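Local coordinates for protein putative transcriptional regulator (Streptomyces coelicolor A3, PDB 2PQQ) that probably binds cAMP and DNA as a CRP-type transcription regulator, of which this chain is the N-terminal, cyclic nucleotide-binding part, at residues 10-15 with 83-88; 113-116 with 121-124; 38-43 with 48-53; 55-60 with 78-83. One frame throughout, in Å; residues are numbered along the deposited sequence.

Contacts 3 and 4 adjoin inside the beta-roll, their centres 6 Å apart, tied by a probable hydrogen bond from Tyr50 N to Ile80 O of 2.8 Å and by Phe40 packing on Ile80. Contact 1 is 14 Å and 13 Å, centre to centre, from contacts 3 and 4; it meets contact 3 through Leu49 and shares Leu83 with contact 4. Residues 81-91 resemble in sequence the phosphate-binding cassette of CRP-like proteins; contacts 1 and 4 each contain part of it and contact 3 lies beside it, though no nucleotide defines the pocket here. Contact 2, centred 12 Å from contact 1, lies where helices 111-117 and 120-139 join; both contacts touch the second subunit.

Contact 1 (10-15 with 83-88); sequences NPLFAA and LSLFDP
Leu12 presents both methyl branches to the outer end of the Phe86 ring. CD2 is 3.7 Å from Phe86 CE2, close to the ring plane and so at the edge, and CD1 lies 3.9 Å from the same Phe86 CE2. With CG opposite the backbone N (chi1 -178°), the leucine fork is directed at the ring, and the two side chains approach from opposite directions. Leu85 fills the angle between them: its CD2 reaches Leu12 CD2 at 4.2 Å and also covers one face of the Phe86 ring, offset toward the rim. Phe13 adds a looser touch, its CZ being 4.4 Å from Leu85 CD2. The loop that offers Leu12 is shaped by Asn10, whose OD1 accepts from Leu12 N at 2.9 Å and from Phe13 N, both donors arriving on one face of the amide; the first bond closes an Asx turn, the second extends it to an Asx motif. An alanine in place of Leu12 would remove both methyls and is likely to leave a gap beside the Phe86 edge, with less to hold that ring. Leu125 and Val129 of helix 120-139 also pack on Leu12, while Asp87 forms a salt bridge with Arg127 of the second subunit. The short helical turn 83-86, with Phe86 N and Asp87 N both bonded to Leu83 O, is consistent with the helix of the phosphate-binding cassette characteristic of cyclic nucleotide-binding domains.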
loop_
_atom_site.group_PDB
_atom_site.type_symbol
_atom_site.label_atom_id
_atom_site.label_comp_id
_atom_site.label_asym_id
_atom_site.label_seq_id
_atom_site.Cartn_x
_atom_site.Cartn_y
_atom_site.Cartn_z
ATOM N N ASN A 10 -12.572 -1.983 -17.281
ATOM C CA ASN A 10 -11.879 -1.173 -16.293
ATOM C C ASN A 10 -12.662 -1.203 -14.973
ATOM O O ASN A 10 -13.876 -1.423 -14.981
ATOM C CB ASN A 10 -11.731 0.255 -16.813
ATOM C CG ASN A 10 -13.068 0.996 -16.898
ATOM O OD1 ASN A 10 -13.548 1.524 -15.897
ATOM N ND2 ASN A 10 -13.646 1.079 -18.105
ATOM N N PRO A 11 -11.977 -0.989 -13.839
ATOM C CA PRO A 11 -12.555 -1.069 -12.494
ATOM C C PRO A 11 -13.577 0.029 -12.144
ATOM O O PRO A 11 -14.201 -0.033 -11.079
ATOM C CB PRO A 11 -11.324 -0.915 -11.582
ATOM C CG PRO A 11 -10.149 -1.270 -12.465
ATOM C CD PRO A 11 -10.540 -0.685 -13.780
ATOM N N LEU A 12 -13.746 1.024 -12.998
ATOM C CA LEU A 12 -14.690 2.091 -12.673
ATOM C C LEU A 12 -16.065 1.821 -13.253
ATOM O O LEU A 12 -17.074 1.938 -12.537
ATOM C CB LEU A 12 -14.202 3.464 -13.158
ATOM C CG LEU A 12 -15.125 4.641 -12.811
ATOM C CD1 LEU A 12 -15.489 4.695 -11.302
ATOM C CD2 LEU A 12 -14.515 6.008 -13.281
ATOM N N PHE A 13 -16.100 1.477 -14.548
ATOM C CA PHE A 13 -17.369 1.366 -15.291
ATOM C C PHE A 13 -17.778 -0.081 -15.557
ATOM O O PHE A 13 -18.726 -0.329 -16.307
ATOM C CB PHE A 13 -17.279 2.104 -16.623
ATOM C CG PHE A 13 -17.006 3.571 -16.498
ATOM C CD1 PHE A 13 -17.774 4.381 -15.653
ATOM C CD2 PHE A 13 -16.001 4.160 -17.261
ATOM C CE1 PHE A 13 -17.532 5.757 -15.576
ATOM C CE2 PHE A 13 -15.766 5.518 -17.197
ATOM C CZ PHE A 13 -16.514 6.328 -16.349
ATOM N N ALA A 14 -17.061 -1.029 -14.947
ATOM C CA ALA A 14 -17.263 -2.449 -15.230
ATOM C C ALA A 14 -18.692 -2.916 -14.968
ATOM O O ALA A 14 -19.196 -3.783 -15.681
ATOM C CB ALA A 14 -16.254 -3.327 -14.451
ATOM N N ALA A 15 -19.352 -2.337 -13.963
ATOM C CA ALA A 15 -20.671 -2.840 -13.548
ATOM C C ALA A 15 -21.851 -2.117 -14.196
ATOM O O ALA A 15 -23.008 -2.470 -13.955
ATOM C CB ALA A 15 -20.808 -2.825 -12.028
ATOM N N LEU A 83 -9.151 9.124 -11.796
ATOM C CA LEU A 83 -9.674 9.780 -10.589
ATOM C C LEU A 83 -9.831 11.303 -10.764
ATOM O O LEU A 83 -10.554 11.952 -10.007
ATOM C CB LEU A 83 -8.843 9.415 -9.342
ATOM C CG LEU A 83 -8.906 7.922 -8.954
ATOM C CD1 LEU A 83 -8.146 7.625 -7.687
ATOM C CD2 LEU A 83 -10.345 7.463 -8.812
ATOM N N SER A 84 -9.195 11.848 -11.793
ATOM C CA SER A 84 -9.322 13.267 -12.114
ATOM C C SER A 84 -10.732 13.647 -12.550
ATOM O O SER A 84 -11.115 14.790 -12.435
ATOM C CB SER A 84 -8.268 13.693 -13.152
ATOM O OG SER A 84 -8.708 13.406 -14.455
ATOM N N LEU A 85 -11.520 12.677 -13.012
ATOM C CA LEU A 85 -12.946 12.882 -13.216
ATOM C C LEU A 85 -13.654 13.323 -11.904
ATOM O O LEU A 85 -14.542 14.153 -11.923
ATOM C CB LEU A 85 -13.563 11.583 -13.766
ATOM C CG LEU A 85 -15.080 11.445 -13.914
ATOM C CD1 LEU A 85 -15.692 12.444 -14.908
ATOM C CD2 LEU A 85 -15.438 10.013 -14.294
ATOM N N PHE A 86 -13.244 12.761 -10.772
ATOM C CA PHE A 86 -13.906 13.018 -9.510
ATOM C C PHE A 86 -13.169 14.044 -8.665
ATOM O O PHE A 86 -13.785 14.788 -7.913
ATOM C CB PHE A 86 -14.034 11.715 -8.733
ATOM C CG PHE A 86 -14.769 10.632 -9.492
ATOM C CD1 PHE A 86 -16.107 10.798 -9.840
ATOM C CD2 PHE A 86 -14.115 9.466 -9.864
ATOM C CE1 PHE A 86 -16.814 9.801 -10.550
ATOM C CE2 PHE A 86 -14.802 8.458 -10.576
ATOM C CZ PHE A 86 -16.167 8.635 -10.916
ATOM N N ASP A 87 -11.847 14.066 -8.791
ATOM C CA ASP A 87 -11.009 14.909 -7.979
ATOM C C ASP A 87 -9.989 15.605 -8.890
ATOM O O ASP A 87 -8.828 15.212 -8.912
ATOM C CB ASP A 87 -10.324 14.055 -6.902
ATOM C CG ASP A 87 -9.541 14.884 -5.890
ATOM O OD1 ASP A 87 -9.934 16.036 -5.597
ATOM O OD2 ASP A 87 -8.520 14.371 -5.381
ATOM N N PRO A 88 -10.429 16.630 -9.655
ATOM C CA PRO A 88 -9.534 17.411 -10.508
ATOM C C PRO A 88 -8.297 17.900 -9.751
ATOM O O PRO A 88 -8.392 18.292 -8.594
ATOM C CB PRO A 88 -10.402 18.612 -10.906
ATOM C CG PRO A 88 -11.799 18.046 -10.923
ATOM C CD PRO A 88 -11.828 17.111 -9.751
#

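Contact 2 (113-116 with 121-124); sequences PWLN and VATA
Val121 enters the angle between Trp114 and Leu115, and each of its carbons can be assigned a neighbour. CB lies 3.9 Å from Leu115 CD2. At the fork the two methyls divide: CG1, opposite the backbone N (chi1 167°), is shared by both partners, whereas CG2 is given to the indole. CG1 touches Leu115 CD2 at 3.6 Å and at the same time sits over one face of the tryptophan. The evidence for a CH-pi contact is good, since CG1 is 3.7 Å from the centroid of the six-membered ring of Trp114 and only 11° off its normal. CG2 lies farther along the indole, toward the pyrrole side, 3.6 Å from Trp114 NE1 and about as near CE2. That approach is apolar; the N-H itself is used in a hydrogen bond to Glu23 OE1. Both Trp114 and Leu115 cross Val121 at about a right angle, and CG1 lies in the angle where they meet. Leu115 continues past Val121, its CD1 reaching Ala122 CB at 4.0 Å and its CD2 lying near Ala122 N. No hydrogen bond joins the two segments, so the corner rests on van der Waals contact. Helix 111-117 is thereby folded against the beginning of the long helix 120-139, probably the counterpart of the dimerisation helix of CRP-like proteins. Helix 18-27 closes over the same corner, with Leu24 on Trp114 and Gln20 and Glu23 on Val121, and Ala122 of the second subunit packs against both Leu115 and Ala122, consistent with that role.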
loop_
_atom_site.group_PDB
_atom_site.type_symbol
_atom_site.label_atom_id
_atom_site.label_comp_id
_atom_site.label_asym_id
_atom_site.label_seq_id
_atom_site.Cartn_x
_atom_site.Cartn_y
_atom_site.Cartn_z
ATOM N N PRO A 113 -24.583 16.608 -15.076
ATOM C CA PRO A 113 -25.723 16.375 -15.967
ATOM C C PRO A 113 -26.044 14.884 -16.099
ATOM O O PRO A 113 -27.194 14.524 -16.232
ATOM C CB PRO A 113 -25.232 16.919 -17.307
ATOM C CG PRO A 113 -24.197 17.952 -16.917
ATOM C CD PRO A 113 -23.487 17.288 -15.783
ATOM N N TRP A 114 -25.024 14.037 -16.108
ATOM C CA TRP A 114 -25.275 12.610 -16.219
ATOM C C TRP A 114 -25.995 12.105 -14.978
ATOM O O TRP A 114 -27.036 11.465 -15.089
ATOM C CB TRP A 114 -23.984 11.857 -16.508
ATOM C CG TRP A 114 -24.135 10.370 -16.652
ATOM C CD1 TRP A 114 -25.292 9.647 -16.958
ATOM C CD2 TRP A 114 -23.089 9.418 -16.528
ATOM N NE1 TRP A 114 -24.993 8.300 -17.004
ATOM C CE2 TRP A 114 -23.650 8.138 -16.767
ATOM C CE3 TRP A 114 -21.720 9.518 -16.243
ATOM C CZ2 TRP A 114 -22.887 6.972 -16.712
ATOM C CZ3 TRP A 114 -20.963 8.349 -16.190
ATOM C CH2 TRP A 114 -21.558 7.096 -16.411
ATOM N N LEU A 115 -25.486 12.449 -13.794
ATOM C CA LEU A 115 -26.157 12.058 -12.537
ATOM C C LEU A 115 -27.587 12.582 -12.438
ATOM O O LEU A 115 -28.455 11.891 -11.914
ATOM C CB LEU A 115 -25.354 12.470 -11.299
ATOM C CG LEU A 115 -23.883 12.050 -11.229
ATOM C CD1 LEU A 115 -23.308 12.379 -9.824
ATOM C CD2 LEU A 115 -23.669 10.574 -11.591
ATOM N N ASN A 116 -27.830 13.782 -12.959
ATOM C CA ASN A 116 -29.176 14.369 -13.001
ATOM C C ASN A 116 -30.146 13.604 -13.889
ATOM O O ASN A 116 -31.323 13.523 -13.591
ATOM C CB ASN A 116 -29.113 15.823 -13.478
ATOM C CG ASN A 116 -28.463 16.746 -12.462
ATOM O OD1 ASN A 116 -28.510 17.977 -12.588
ATOM N ND2 ASN A 116 -27.831 16.154 -11.454
ATOM N N VAL A 121 -26.586 6.172 -11.172
ATOM C CA VAL A 121 -25.186 6.186 -11.555
ATOM C C VAL A 121 -24.319 6.634 -10.381
ATOM O O VAL A 121 -23.226 6.120 -10.232
ATOM C CB VAL A 121 -24.934 7.049 -12.820
ATOM C CG1 VAL A 121 -23.433 7.326 -13.052
ATOM C CG2 VAL A 121 -25.511 6.365 -14.055
ATOM N N ALA A 122 -24.800 7.581 -9.567
ATOM C CA ALA A 122 -24.017 8.104 -8.436
ATOM C C ALA A 122 -23.700 6.984 -7.473
ATOM O O ALA A 122 -22.557 6.802 -7.071
ATOM C CB ALA A 122 -24.773 9.262 -7.700
ATOM N N THR A 123 -24.725 6.201 -7.151
ATOM C CA THR A 123 -24.607 5.034 -6.315
ATOM C C THR A 123 -23.650 3.989 -6.906
ATOM O O THR A 123 -22.809 3.431 -6.187
ATOM C CB THR A 123 -26.011 4.463 -6.088
ATOM O OG1 THR A 123 -26.767 5.457 -5.396
ATOM C CG2 THR A 123 -25.969 3.214 -5.248
ATOM N N ALA A 124 -23.768 3.746 -8.210
ATOM C CA ALA A 124 -22.893 2.792 -8.900
ATOM C C ALA A 124 -21.434 3.277 -8.942
ATOM O O ALA A 124 -20.500 2.498 -8.708
ATOM C CB ALA A 124 -23.419 2.509 -10.296
#

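Contact 3 (38-43 with 48-53); sequences TLFHEG and RLYVVT
Tyr50 lays one face of its ring under Leu39 and offers its CE2 side to Phe40. The leucine comes over the face: CD1 is 4.0 Å from the Tyr50 ring centroid, 25° off the normal, which meets the geometry of a CH-pi contact shifted toward the rim. Its nearest ring atom is CE1, 3.7 Å from Leu39 CD1, while Leu39 CD2 lies over the same face, toward the opposite flank, 4.0 Å from Tyr50 CD2. Both methyls reach this face because CG is turned away from its own N (chi1 -176°). Phe40 adopts a rarer conformation, with CG placed between the backbone N and the carbonyl carbon (chi1 50°), and its rim thereby comes to the tyrosine. Phe40 CE1 and CD1 both lie 4.0 Å from Tyr50 CE2, which stands in the plane of the phenylalanine ring at its edge; seen from the tyrosine, the approach is oblique, so no regular stack forms. In both pairs the side chains slide past each other in opposite directions. The chain turns a corner at Leu39, consistent with two consecutive residues both facing the same ring. Substituting an alanine for Tyr50 would probably open a gap beneath Leu39 and deprive the Phe40 rim of its neighbour. Strand 38-40 is in the four-stranded sheet and strand 45-54 in the other, so the two sheets of the beta-roll meet here. Arg91 makes a cation-pi contact with Phe40 and also packs on Tyr50. The contact itself has no hydrogen bond between the segments: its cohesion is apolar and aromatic, with an arginine placed against that aromatic surface.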
loop_
_atom_site.group_PDB
_atom_site.type_symbol
_atom_site.label_atom_id
_atom_site.label_comp_id
_atom_site.label_asym_id
_atom_site.label_seq_id
_atom_site.Cartn_x
_atom_site.Cartn_y
_atom_site.Cartn_z
ATOM N N THR A 38 1.100 15.592 -27.694
ATOM C CA THR A 38 0.971 15.379 -26.268
ATOM C C THR A 38 -0.493 15.500 -25.869
ATOM O O THR A 38 -1.171 16.465 -26.236
ATOM C CB THR A 38 1.847 16.335 -25.406
ATOM O OG1 THR A 38 1.140 17.558 -25.173
ATOM C CG2 THR A 38 3.183 16.634 -26.061
ATOM N N LEU A 39 -0.985 14.494 -25.143
ATOM C CA LEU A 39 -2.344 14.519 -24.587
ATOM C C LEU A 39 -2.493 15.581 -23.488
ATOM O O LEU A 39 -3.479 16.351 -23.436
ATOM C CB LEU A 39 -2.694 13.140 -24.007
ATOM C CG LEU A 39 -4.103 12.924 -23.465
ATOM C CD1 LEU A 39 -5.125 13.159 -24.571
ATOM C CD2 LEU A 39 -4.241 11.516 -22.911
ATOM N N PHE A 40 -1.567 15.550 -22.550
ATOM C CA PHE A 40 -1.456 16.601 -21.564
ATOM C C PHE A 40 -0.036 16.619 -21.051
ATOM O O PHE A 40 0.710 15.665 -21.253
ATOM C CB PHE A 40 -2.486 16.448 -20.406
ATOM C CG PHE A 40 -2.523 15.054 -19.783
ATOM C CD1 PHE A 40 -3.607 14.208 -20.010
ATOM C CD2 PHE A 40 -1.476 14.599 -18.980
ATOM C CE1 PHE A 40 -3.659 12.935 -19.422
ATOM C CE2 PHE A 40 -1.512 13.340 -18.405
ATOM C CZ PHE A 40 -2.593 12.492 -18.638
ATOM N N HIS A 41 0.348 17.721 -20.414
ATOM C CA HIS A 41 1.685 17.858 -19.857
ATOM C C HIS A 41 1.642 17.659 -18.365
ATOM O O HIS A 41 0.709 18.116 -17.720
ATOM C CB HIS A 41 2.236 19.258 -20.133
ATOM C CG HIS A 41 2.666 19.468 -21.550
ATOM N ND1 HIS A 41 1.838 20.018 -22.505
ATOM C CD2 HIS A 41 3.828 19.179 -22.181
ATOM C CE1 HIS A 41 2.480 20.086 -23.657
ATOM N NE2 HIS A 41 3.687 19.572 -23.490
ATOM N N GLU A 42 2.665 17.029 -17.799
ATOM C CA GLU A 42 2.775 16.963 -16.340
ATOM C C GLU A 42 2.692 18.371 -15.731
ATOM O O GLU A 42 3.325 19.318 -16.231
ATOM C CB GLU A 42 4.076 16.267 -15.946
ATOM C CG GLU A 42 4.274 16.075 -14.457
ATOM C CD GLU A 42 5.649 15.551 -14.116
ATOM O OE1 GLU A 42 6.434 15.175 -15.035
ATOM O OE2 GLU A 42 5.956 15.531 -12.913
ATOM N N GLY A 43 1.891 18.509 -14.677
ATOM C CA GLY A 43 1.632 19.815 -14.070
ATOM C C GLY A 43 0.388 20.559 -14.561
ATOM O O GLY A 43 -0.116 21.442 -13.856
ATOM N N ARG A 48 -10.250 15.433 -16.501
ATOM C CA ARG A 48 -10.823 14.523 -17.489
ATOM C C ARG A 48 -10.241 13.147 -17.327
ATOM O O ARG A 48 -9.050 13.008 -17.073
ATOM C CB ARG A 48 -10.453 14.951 -18.922
ATOM C CG ARG A 48 -11.174 16.114 -19.483
ATOM C CD ARG A 48 -10.581 16.436 -20.842
ATOM N NE ARG A 48 -11.613 16.581 -21.870
ATOM C CZ ARG A 48 -11.367 16.735 -23.177
ATOM N NH1 ARG A 48 -10.115 16.763 -23.635
ATOM N NH2 ARG A 48 -12.376 16.849 -24.031
ATOM N N LEU A 49 -11.063 12.159 -17.538
ATOM C CA LEU A 49 -10.704 10.784 -17.725
ATOM C C LEU A 49 -10.728 10.474 -19.200
ATOM O O LEU A 49 -11.501 11.047 -19.887
ATOM C CB LEU A 49 -11.765 9.977 -17.025
ATOM C CG LEU A 49 -12.140 8.555 -17.308
ATOM C CD1 LEU A 49 -12.918 8.046 -16.168
ATOM C CD2 LEU A 49 -12.893 8.436 -18.538
ATOM N N TYR A 50 -9.864 9.590 -19.672
ATOM C CA TYR A 50 -9.886 9.172 -21.077
ATOM C C TYR A 50 -9.959 7.654 -21.128
ATOM O O TYR A 50 -9.432 6.973 -20.246
ATOM C CB TYR A 50 -8.620 9.619 -21.836
ATOM C CG TYR A 50 -8.327 11.105 -21.857
ATOM C CD1 TYR A 50 -8.701 11.902 -22.947
ATOM C CD2 TYR A 50 -7.645 11.714 -20.794
ATOM C CE1 TYR A 50 -8.442 13.302 -22.944
ATOM C CE2 TYR A 50 -7.361 13.096 -20.796
ATOM C CZ TYR A 50 -7.773 13.877 -21.860
ATOM O OH TYR A 50 -7.445 15.227 -21.861
ATOM N N VAL A 51 -10.553 7.108 -22.158
ATOM C CA VAL A 51 -10.441 5.701 -22.476
ATOM C C VAL A 51 -9.821 5.678 -23.841
ATOM O O VAL A 51 -10.305 6.310 -24.718
ATOM C CB VAL A 51 -11.817 5.027 -22.504
ATOM C CG1 VAL A 51 -11.726 3.660 -23.026
ATOM C CG2 VAL A 51 -12.447 5.022 -21.139
ATOM N N VAL A 52 -8.662 5.061 -23.966
ATOM C CA VAL A 52 -8.028 4.968 -25.279
ATOM C C VAL A 52 -8.848 3.983 -26.123
ATOM O O VAL A 52 -9.106 2.855 -25.682
ATOM C CB VAL A 52 -6.539 4.465 -25.182
ATOM C CG1 VAL A 52 -5.972 4.168 -26.563
ATOM C CG2 VAL A 52 -5.681 5.480 -24.490
ATOM N N THR A 53 -9.223 4.371 -27.340
ATOM C CA THR A 53 -9.939 3.432 -28.214
ATOM C C THR A 53 -9.079 2.870 -29.371
ATOM O O THR A 53 -9.412 1.833 -29.959
ATOM C CB THR A 53 -11.271 4.019 -28.725
ATOM O OG1 THR A 53 -11.005 5.111 -29.603
ATOM C CG2 THR A 53 -12.114 4.545 -27.546
#

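Contact 4 (55-60 with 78-83); sequences GKVKLH and ELIGEL
Val57 meets the far end of Ile80, and the isoleucine terminal methyl does the touching. CD1 of Ile80 lies 3.9 Å from Val57 CB and equally far from Val57 CG1, with Val57 CG2 only slightly more distant at 4.1 Å from that CD1. The methyl therefore rests on the branch point of the valine and not on one prong alone. Next in sequence, Lys58 has its CB directed away from residues 78-83, as expected for the middle of three strand residues. Leu59 returns to the inner side, and its CD2 reaches Ile80 CG2 at 4.1 Å, the two side chains passing in opposite directions. Ile80 can serve both partners because its branches diverge: CG1 is opposite the carbonyl carbon (chi1 -52°) and carries CD1 to Val57, whereas CG2 is left for Leu59. Both approaches are purely apolar, and no hydrogen bond crosses between the segments. His60 then turns to other partners, bonding through ND1 to Glu68 OE2 and through NE2 to Thr96 OG1. The contact thus spans the two sheets of the beta-roll. Strand 57-62 runs between strands 94-97 and 68-74 in the four-stranded sheet, whereas strand 79-80 pairs with strand 45-54 in the other; Phe40 of strand 38-40 and Val74 of strand 68-74 pack on both Leu59 and Ile80.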
loop_
_atom_site.group_PDB
_atom_site.type_symbol
_atom_site.label_atom_id
_atom_site.label_comp_id
_atom_site.label_asym_id
_atom_site.label_seq_id
_atom_site.Cartn_x
_atom_site.Cartn_y
_atom_site.Cartn_z
ATOM N N GLY A 55 -4.577 3.065 -30.760
ATOM C CA GLY A 55 -3.237 3.620 -30.649
ATOM C C GLY A 55 -2.677 3.429 -29.254
ATOM O O GLY A 55 -3.305 2.806 -28.396
ATOM N N LYS A 56 -1.485 3.975 -29.038
ATOM C CA LYS A 56 -0.782 3.867 -27.770
ATOM C C LYS A 56 -0.347 5.240 -27.281
ATOM O O LYS A 56 0.178 6.047 -28.058
ATOM C CB LYS A 56 0.453 2.974 -27.948
ATOM C CG LYS A 56 0.095 1.557 -28.384
ATOM C CD LYS A 56 1.324 0.687 -28.656
ATOM C CE LYS A 56 0.881 -0.744 -28.921
ATOM N NZ LYS A 56 -0.384 -1.050 -28.162
ATOM N N VAL A 57 -0.568 5.479 -25.989
ATOM C CA VAL A 57 -0.109 6.665 -25.290
ATOM C C VAL A 57 0.930 6.259 -24.230
ATOM O O VAL A 57 0.637 5.469 -23.332
ATOM C CB VAL A 57 -1.283 7.397 -24.588
ATOM C CG1 VAL A 57 -0.786 8.599 -23.838
ATOM C CG2 VAL A 57 -2.337 7.818 -25.606
ATOM N N LYS A 58 2.141 6.807 -24.337
ATOM C CA LYS A 58 3.159 6.615 -23.309
ATOM C C LYS A 58 3.007 7.687 -22.229
ATOM O O LYS A 58 2.981 8.872 -22.538
ATOM C CB LYS A 58 4.566 6.700 -23.919
ATOM C CG LYS A 58 5.690 6.629 -22.909
ATOM C CD LYS A 58 6.952 7.227 -23.500
ATOM C CE LYS A 58 7.914 7.635 -22.411
ATOM N NZ LYS A 58 9.010 6.661 -22.170
ATOM N N LEU A 59 2.895 7.266 -20.976
ATOM C CA LEU A 59 2.896 8.203 -19.860
ATOM C C LEU A 59 4.318 8.311 -19.293
ATOM O O LEU A 59 4.994 7.291 -19.145
ATOM C CB LEU A 59 1.893 7.775 -18.780
ATOM C CG LEU A 59 0.393 7.854 -19.105
ATOM C CD1 LEU A 59 -0.414 7.186 -18.020
ATOM C CD2 LEU A 59 -0.042 9.295 -19.253
ATOM N N HIS A 60 4.788 9.542 -19.048
ATOM C CA HIS A 60 6.152 9.774 -18.513
ATOM C C HIS A 60 6.255 11.001 -17.581
ATOM O O HIS A 60 5.440 11.928 -17.650
ATOM C CB HIS A 60 7.207 9.836 -19.632
ATOM C CG HIS A 60 6.859 10.777 -20.741
ATOM N ND1 HIS A 60 7.319 12.076 -20.790
ATOM C CD2 HIS A 60 6.065 10.619 -21.827
ATOM C CE1 HIS A 60 6.839 12.672 -21.865
ATOM N NE2 HIS A 60 6.063 11.814 -22.505
ATOM N N GLU A 78 -7.970 0.964 -22.192
ATOM C CA GLU A 78 -7.368 1.322 -20.911
ATOM C C GLU A 78 -7.573 2.807 -20.582
ATOM O O GLU A 78 -7.694 3.647 -21.480
ATOM C CB GLU A 78 -5.878 0.995 -20.902
ATOM C CG GLU A 78 -5.566 -0.509 -21.006
ATOM C CD GLU A 78 -4.099 -0.790 -21.216
ATOM O OE1 GLU A 78 -3.762 -1.377 -22.267
ATOM O OE2 GLU A 78 -3.279 -0.458 -20.333
ATOM N N LEU A 79 -7.576 3.120 -19.286
ATOM C CA LEU A 79 -7.917 4.449 -18.821
ATOM C C LEU A 79 -6.698 5.323 -18.538
ATOM O O LEU A 79 -5.649 4.830 -18.131
ATOM C CB LEU A 79 -8.788 4.353 -17.564
ATOM C CG LEU A 79 -10.296 4.147 -17.737
ATOM C CD1 LEU A 79 -10.614 3.072 -18.762
ATOM C CD2 LEU A 79 -10.893 3.794 -16.379
ATOM N N ILE A 80 -6.875 6.627 -18.737
ATOM C CA ILE A 80 -5.885 7.636 -18.367
ATOM C C ILE A 80 -6.616 8.665 -17.532
ATOM O O ILE A 80 -7.737 9.095 -17.905
ATOM C CB ILE A 80 -5.227 8.288 -19.636
ATOM C CG1 ILE A 80 -4.689 7.207 -20.596
ATOM C CG2 ILE A 80 -4.114 9.248 -19.249
ATOM C CD1 ILE A 80 -4.083 7.750 -21.938
ATOM N N GLY A 81 -6.034 9.021 -16.383
ATOM C CA GLY A 81 -6.539 10.118 -15.537
ATOM C C GLY A 81 -7.879 9.846 -14.865
ATOM O O GLY A 81 -8.656 10.762 -14.606
ATOM N N GLU A 82 -8.124 8.580 -14.551
ATOM C CA GLU A 82 -9.403 8.103 -14.001
ATOM C C GLU A 82 -9.948 8.953 -12.857
ATOM O O GLU A 82 -11.083 9.424 -12.930
ATOM C CB GLU A 82 -9.261 6.660 -13.508
ATOM C CG GLU A 82 -10.567 6.103 -12.993
ATOM C CD GLU A 82 -10.410 4.873 -12.128
ATOM O OE1 GLU A 82 -9.379 4.150 -12.232
ATOM O OE2 GLU A 82 -11.363 4.635 -11.359
ATOM N N LEU A 83 -9.151 9.124 -11.796
ATOM C CA LEU A 83 -9.674 9.780 -10.589
ATOM C C LEU A 83 -9.831 11.303 -10.764
ATOM O O LEU A 83 -10.554 11.952 -10.007
ATOM C CB LEU A 83 -8.843 9.415 -9.342
ATOM C CG LEU A 83 -8.906 7.922 -8.954
ATOM C CD1 LEU A 83 -8.146 7.625 -7.687
ATOM C CD2 LEU A 83 -10.345 7.463 -8.812
#